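Local coordinates for inositol 2-dehydrogenase (Sinorhizobium meliloti, PDB 4HKT), which catalyses the NAD-dependent oxidation of myo-inositol to scyllo-inosose, the first step of myo-inositol degradation, at residues I55-I69 and L79-E93. Residues are numbered along the deposited sequence; the frame is centred on the assembly and turned at random.
With EDO (1,2-ethanediol), chain T; EDO (1,2-ethanediol), chain U.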
loop_
_atom_site.group_PDB
_atom_site.type_symbol
_atom_site.label_atom_id
_atom_site.label_comp_id
_atom_site.label_asym_id
_atom_site.label_seq_id
_atom_site.Cartn_x
_atom_site.Cartn_y
_atom_site.Cartn_z
ATOM N N ILE B 55 -27.854 -23.121 -33.832
ATOM C CA ILE B 55 -28.670 -22.122 -33.131
ATOM C C ILE B 55 -30.153 -22.459 -33.278
ATOM O O ILE B 55 -30.898 -22.460 -32.289
ATOM C CB ILE B 55 -28.356 -20.695 -33.623
ATOM C CG1 ILE B 55 -26.918 -20.335 -33.195
ATOM C CG2 ILE B 55 -29.390 -19.702 -33.081
ATOM C CD1 ILE B 55 -26.328 -19.102 -33.842
ATOM N N ASP B 56 -30.579 -22.788 -34.495
ATOM C CA ASP B 56 -31.956 -23.257 -34.730
ATOM C C ASP B 56 -32.343 -24.400 -33.767
ATOM O O ASP B 56 -33.463 -24.464 -33.268
ATOM C CB ASP B 56 -32.142 -23.742 -36.191
ATOM C CG ASP B 56 -32.268 -22.587 -37.211
ATOM O OD1 ASP B 56 -32.346 -21.397 -36.813
ATOM O OD2 ASP B 56 -32.295 -22.874 -38.432
ATOM N N ALA B 57 -31.415 -25.303 -33.524
ATOM C CA ALA B 57 -31.692 -26.468 -32.694
ATOM C C ALA B 57 -31.840 -26.025 -31.241
ATOM O O ALA B 57 -32.783 -26.398 -30.549
ATOM C CB ALA B 57 -30.576 -27.496 -32.832
ATOM N N ILE B 58 -30.910 -25.198 -30.792
ATOM C CA ILE B 58 -30.995 -24.647 -29.436
ATOM C C ILE B 58 -32.289 -23.856 -29.260
ATOM O O ILE B 58 -32.981 -24.031 -28.265
ATOM C CB ILE B 58 -29.721 -23.850 -29.070
ATOM C CG1 ILE B 58 -28.533 -24.807 -28.957
ATOM C CG2 ILE B 58 -29.901 -23.098 -27.756
ATOM C CD1 ILE B 58 -27.166 -24.153 -29.120
ATOM N N GLU B 59 -32.651 -23.029 -30.243
ATOM C CA GLU B 59 -33.960 -22.342 -30.230
ATOM C C GLU B 59 -35.161 -23.293 -30.032
ATOM O O GLU B 59 -36.051 -23.031 -29.200
ATOM C CB GLU B 59 -34.129 -21.554 -31.524
ATOM C CG GLU B 59 -35.321 -20.597 -31.613
ATOM C CD GLU B 59 -35.376 -19.896 -32.961
ATOM O OE1 GLU B 59 -34.806 -20.444 -33.935
ATOM O OE2 GLU B 59 -35.981 -18.813 -33.078
ATOM N N ALA B 60 -35.201 -24.383 -30.800
ATOM C CA ALA B 60 -36.354 -25.313 -30.748
ATOM C C ALA B 60 -36.299 -26.282 -29.567
ATOM O O ALA B 60 -37.326 -26.838 -29.195
ATOM C CB ALA B 60 -36.465 -26.101 -32.052
ATOM N N ALA B 61 -35.123 -26.451 -28.958
ATOM C CA ALA B 61 -34.920 -27.474 -27.912
ATOM C C ALA B 61 -35.747 -27.323 -26.653
ATOM O O ALA B 61 -35.708 -26.299 -25.976
ATOM C CB ALA B 61 -33.451 -27.572 -27.539
ATOM N N ALA B 62 -36.459 -28.389 -26.310
ATOM C CA ALA B 62 -37.164 -28.498 -25.037
ATOM C C ALA B 62 -36.206 -28.630 -23.848
ATOM O O ALA B 62 -36.540 -28.253 -22.729
ATOM C CB ALA B 62 -38.111 -29.698 -25.073
ATOM N N ASP B 63 -35.014 -29.159 -24.092
ATOM C CA ASP B 63 -34.035 -29.345 -23.027
ATOM C C ASP B 63 -33.055 -28.155 -22.852
ATOM O O ASP B 63 -31.912 -28.341 -22.412
ATOM C CB ASP B 63 -33.268 -30.637 -23.265
ATOM C CG ASP B 63 -32.317 -30.541 -24.410
ATOM O OD1 ASP B 63 -32.574 -29.751 -25.359
ATOM O OD2 ASP B 63 -31.300 -31.269 -24.368
ATOM N N ILE B 64 -33.498 -26.946 -23.210
ATOM C CA ILE B 64 -32.747 -25.726 -22.942
ATOM C C ILE B 64 -33.676 -24.748 -22.203
ATOM O O ILE B 64 -34.775 -24.463 -22.669
ATOM C CB ILE B 64 -32.219 -25.098 -24.241
ATOM C CG1 ILE B 64 -31.259 -26.038 -24.968
ATOM C CG2 ILE B 64 -31.531 -23.775 -23.952
ATOM C CD1 ILE B 64 -29.949 -26.326 -24.260
ATOM N N ASP B 65 -33.234 -24.274 -21.039
ATOM C CA ASP B 65 -33.971 -23.295 -20.233
ATOM C C ASP B 65 -33.503 -21.841 -20.504
ATOM O O ASP B 65 -34.259 -20.897 -20.353
ATOM C CB ASP B 65 -33.765 -23.596 -18.745
ATOM C CG ASP B 65 -34.161 -25.049 -18.360
ATOM O OD1 ASP B 65 -35.305 -25.450 -18.658
ATOM O OD2 ASP B 65 -33.337 -25.760 -17.737
ATOM N N ALA B 66 -32.245 -21.689 -20.874
ATOM C CA ALA B 66 -31.606 -20.407 -20.859
ATOM C C ALA B 66 -30.502 -20.429 -21.888
ATOM O O ALA B 66 -29.884 -21.486 -22.100
ATOM C CB ALA B 66 -31.033 -20.138 -19.480
ATOM N N VAL B 67 -30.253 -19.267 -22.508
ATOM C CA VAL B 67 -29.137 -19.094 -23.431
ATOM C C VAL B 67 -28.192 -17.992 -22.996
ATOM O O VAL B 67 -28.605 -17.017 -22.376
ATOM C CB VAL B 67 -29.570 -18.789 -24.895
ATOM C CG1 VAL B 67 -30.209 -20.015 -25.496
ATOM C CG2 VAL B 67 -30.514 -17.606 -24.983
ATOM N N VAL B 68 -26.923 -18.188 -23.340
ATOM C CA VAL B 68 -25.881 -17.200 -23.167
ATOM C C VAL B 68 -25.447 -16.825 -24.575
ATOM O O VAL B 68 -24.970 -17.676 -25.332
ATOM C CB VAL B 68 -24.708 -17.780 -22.364
ATOM C CG1 VAL B 68 -23.528 -16.836 -22.387
ATOM C CG2 VAL B 68 -25.146 -18.058 -20.924
ATOM N N ILE B 69 -25.630 -15.558 -24.929
ATOM C CA ILE B 69 -25.314 -15.088 -26.278
ATOM C C ILE B 69 -23.972 -14.340 -26.246
ATOM O O ILE B 69 -23.853 -13.230 -25.662
ATOM C CB ILE B 69 -26.418 -14.188 -26.855
ATOM C CG1 ILE B 69 -27.773 -14.889 -26.829
ATOM C CG2 ILE B 69 -26.033 -13.720 -28.253
ATOM C CD1 ILE B 69 -28.964 -13.971 -27.071
ATOM N N LEU B 79 -31.105 -12.296 -31.982
ATOM C CA LEU B 79 -31.052 -13.499 -31.165
ATOM C C LEU B 79 -31.832 -13.339 -29.872
ATOM O O LEU B 79 -32.554 -14.266 -29.463
ATOM C CB LEU B 79 -29.624 -13.918 -30.901
ATOM C CG LEU B 79 -28.959 -14.596 -32.087
ATOM C CD1 LEU B 79 -27.490 -14.776 -31.787
ATOM C CD2 LEU B 79 -29.609 -15.944 -32.429
ATOM N N ILE B 80 -31.762 -12.155 -29.255
ATOM C CA ILE B 80 -32.577 -11.875 -28.072
ATOM C C ILE B 80 -34.058 -12.017 -28.424
ATOM O O ILE B 80 -34.810 -12.686 -27.716
ATOM C CB ILE B 80 -32.305 -10.462 -27.477
ATOM C CG1 ILE B 80 -30.887 -10.375 -26.929
ATOM C CG2 ILE B 80 -33.318 -10.161 -26.392
ATOM C CD1 ILE B 80 -30.377 -8.945 -26.742
ATOM N N GLU B 81 -34.503 -11.407 -29.513
ATOM C CA GLU B 81 -35.925 -11.497 -29.886
ATOM C C GLU B 81 -36.371 -12.954 -30.150
ATOM O O GLU B 81 -37.451 -13.373 -29.711
ATOM C CB GLU B 81 -36.214 -10.630 -31.119
ATOM C CG GLU B 81 -36.156 -9.150 -30.844
ATOM C CD GLU B 81 -36.311 -8.279 -32.082
ATOM O OE1 GLU B 81 -36.065 -8.776 -33.207
ATOM O OE2 GLU B 81 -36.627 -7.074 -31.920
ATOM N N ARG B 82 -35.545 -13.714 -30.852
ATOM C CA ARG B 82 -35.842 -15.109 -31.152
ATOM C C ARG B 82 -35.948 -15.966 -29.861
ATOM O O ARG B 82 -36.895 -16.763 -29.689
ATOM C CB ARG B 82 -34.766 -15.698 -32.041
ATOM C CG ARG B 82 -34.832 -15.328 -33.515
ATOM C CD ARG B 82 -33.554 -15.751 -34.220
ATOM N NE ARG B 82 -33.515 -17.192 -34.349
ATOM C CZ ARG B 82 -32.564 -17.898 -34.950
ATOM N NH1 ARG B 82 -31.510 -17.319 -35.495
ATOM N NH2 ARG B 82 -32.679 -19.228 -34.991
ATOM N N PHE B 83 -35.003 -15.794 -28.944
ATOM C CA PHE B 83 -35.024 -16.639 -27.763
ATOM C C PHE B 83 -36.094 -16.198 -26.782
ATOM O O PHE B 83 -36.669 -17.046 -26.059
ATOM C CB PHE B 83 -33.614 -16.821 -27.178
ATOM C CG PHE B 83 -32.792 -17.794 -27.950
ATOM C CD1 PHE B 83 -32.784 -19.137 -27.596
ATOM C CD2 PHE B 83 -32.091 -17.411 -29.072
ATOM C CE1 PHE B 83 -32.055 -20.061 -28.332
ATOM C CE2 PHE B 83 -31.341 -18.320 -29.790
ATOM C CZ PHE B 83 -31.331 -19.656 -29.422
ATOM N N ALA B 84 -36.416 -14.903 -26.789
ATOM C CA ALA B 84 -37.519 -14.374 -26.034
ATOM C C ALA B 84 -38.821 -15.036 -26.495
ATOM O O ALA B 84 -39.617 -15.550 -25.670
ATOM C CB ALA B 84 -37.652 -12.870 -26.208
ATOM N N ARG B 85 -39.054 -14.988 -27.805
ATOM C CA ARG B 85 -40.240 -15.643 -28.364
ATOM C C ARG B 85 -40.263 -17.148 -28.154
ATOM O O ARG B 85 -41.340 -17.728 -28.012
ATOM C CB ARG B 85 -40.371 -15.325 -29.841
ATOM C CG ARG B 85 -40.879 -13.931 -30.049
ATOM C CD ARG B 85 -40.803 -13.553 -31.512
ATOM N NE ARG B 85 -41.480 -12.308 -31.729
ATOM C CZ ARG B 85 -40.939 -11.236 -32.281
ATOM N NH1 ARG B 85 -39.698 -11.251 -32.734
ATOM N NH2 ARG B 85 -41.669 -10.148 -32.372
ATOM N N ALA B 86 -39.107 -17.780 -28.109
ATOM C CA ALA B 86 -39.046 -19.209 -27.838
ATOM C C ALA B 86 -39.173 -19.595 -26.357
ATOM O O ALA B 86 -39.165 -20.787 -26.034
ATOM C CB ALA B 86 -37.774 -19.794 -28.398
ATOM N N GLY B 87 -39.249 -18.606 -25.471
ATOM C CA GLY B 87 -39.411 -18.849 -24.039
ATOM C C GLY B 87 -38.138 -19.177 -23.280
ATOM O O GLY B 87 -38.216 -19.670 -22.176
ATOM N N LYS B 88 -36.963 -18.927 -23.846
ATOM C CA LYS B 88 -35.720 -19.144 -23.107
ATOM C C LYS B 88 -35.433 -17.896 -22.279
ATOM O O LYS B 88 -35.821 -16.796 -22.683
ATOM C CB LYS B 88 -34.541 -19.408 -24.043
ATOM C CG LYS B 88 -34.312 -20.866 -24.436
ATOM C CD LYS B 88 -35.377 -21.430 -25.350
ATOM C CE LYS B 88 -34.955 -22.816 -25.824
ATOM N NZ LYS B 88 -36.060 -23.611 -26.419
ATOM N N ALA B 89 -34.798 -18.064 -21.111
ATOM C CA ALA B 89 -34.190 -16.922 -20.410
ATOM C C ALA B 89 -32.914 -16.585 -21.178
ATOM O O ALA B 89 -32.261 -17.463 -21.727
ATOM C CB ALA B 89 -33.876 -17.271 -18.951
ATOM N N ILE B 90 -32.538 -15.307 -21.185
ATOM C CA ILE B 90 -31.463 -14.820 -22.052
ATOM C C ILE B 90 -30.444 -13.984 -21.275
ATOM O O ILE B 90 -30.772 -13.011 -20.589
ATOM C CB ILE B 90 -32.042 -13.921 -23.159
ATOM C CG1 ILE B 90 -33.135 -14.630 -23.941
ATOM C CG2 ILE B 90 -30.969 -13.459 -24.116
ATOM C CD1 ILE B 90 -34.299 -13.714 -24.240
ATOM N N PHE B 91 -29.214 -14.391 -21.390
ATOM C CA PHE B 91 -28.116 -13.578 -20.954
ATOM C C PHE B 91 -27.395 -13.154 -22.233
ATOM O O PHE B 91 -26.941 -14.014 -22.995
ATOM C CB PHE B 91 -27.161 -14.356 -20.055
ATOM C CG PHE B 91 -25.946 -13.584 -19.703
ATOM C CD1 PHE B 91 -25.910 -12.812 -18.546
ATOM C CD2 PHE B 91 -24.872 -13.560 -20.552
ATOM C CE1 PHE B 91 -24.802 -12.041 -18.253
ATOM C CE2 PHE B 91 -23.765 -12.791 -20.277
ATOM C CZ PHE B 91 -23.731 -12.023 -19.122
ATOM N N CYS B 92 -27.247 -11.853 -22.452
ATOM C CA CYS B 92 -26.576 -11.390 -23.646
ATOM C C CYS B 92 -25.369 -10.496 -23.361
ATOM O O CYS B 92 -25.501 -9.511 -22.671
ATOM C CB CYS B 92 -27.562 -10.649 -24.547
ATOM S SG CYS B 92 -26.904 -10.395 -26.207
ATOM N N GLU B 93 -24.204 -10.859 -23.884
ATOM C CA GLU B 93 -23.042 -9.973 -23.827
ATOM C C GLU B 93 -23.354 -8.590 -24.453
ATOM O O GLU B 93 -24.160 -8.474 -25.378
ATOM C CB GLU B 93 -21.847 -10.591 -24.519
ATOM C CG GLU B 93 -21.006 -11.485 -23.618
ATOM C CD GLU B 93 -20.328 -10.712 -22.480
ATOM O OE1 GLU B 93 -19.964 -9.533 -22.680
ATOM O OE2 GLU B 93 -20.220 -11.276 -21.372
HETATM C C1 EDO T . -38.587 -14.508 -33.235
HETATM O O1 EDO T . -37.907 -13.330 -33.634
HETATM C C2 EDO T . -38.100 -15.700 -34.009
HETATM O O2 EDO T . -39.213 -16.490 -34.284
HETATM C C1 EDO U . -35.305 -12.502 -35.712
HETATM O O1 EDO U . -36.211 -13.593 -35.937
HETATM C C2 EDO U . -35.773 -11.628 -34.562
HETATM O O2 EDO U . -36.980 -10.896 -34.836
HETATM O O HOH W 1 -30.063 -19.415 -37.063
HETATM O O HOH W 2 -38.028 -17.840 -31.833
#
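L79 sets its CD2 methyl 3.8 Å from CG2 of I55, while its CB meets CD1 of I69, so one leucine links helix 55-60 with strand 66-69. A turn on, R82 grips E59 side-on in a salt bridge: NH2 reaches OE1 at 2.7 Å and NE reaches OE2 at 3.2 Å, both almost straight and in the guanidinium plane; both oxygens are met from above the carboxylate plane, turned 55° from the guanidinium. The D56 arm of the network is a weak, bent bond from NH2 to OD1 (125° at H), and a water accepting from R82 NH1 and donating to D56 OD1 adds a second link. A leucine in place of R82 would probably leave the neighbouring D56 and E59 carboxylates without their shared positive charge. V67 CB lies over one face of the F83 ring, offset toward its rim, with V67 CG1 3.4 Å from F83 CE1. Past the Schellman motif at G87, K88 bends at chi2 (70°), carrying NZ to E59 O (2.8 Å) and A61 O (2.7 Å) just where helix 55-60 ends. Strand 89-93 then pairs in parallel with 66-69, completing with helix 76-85 a right-handed beta-alpha-beta crossover of the Rossmann fold; helix 55-60 packs against its helix, strand 4-9 flanks 66-69, and helix 281-297 covers A89 and F91.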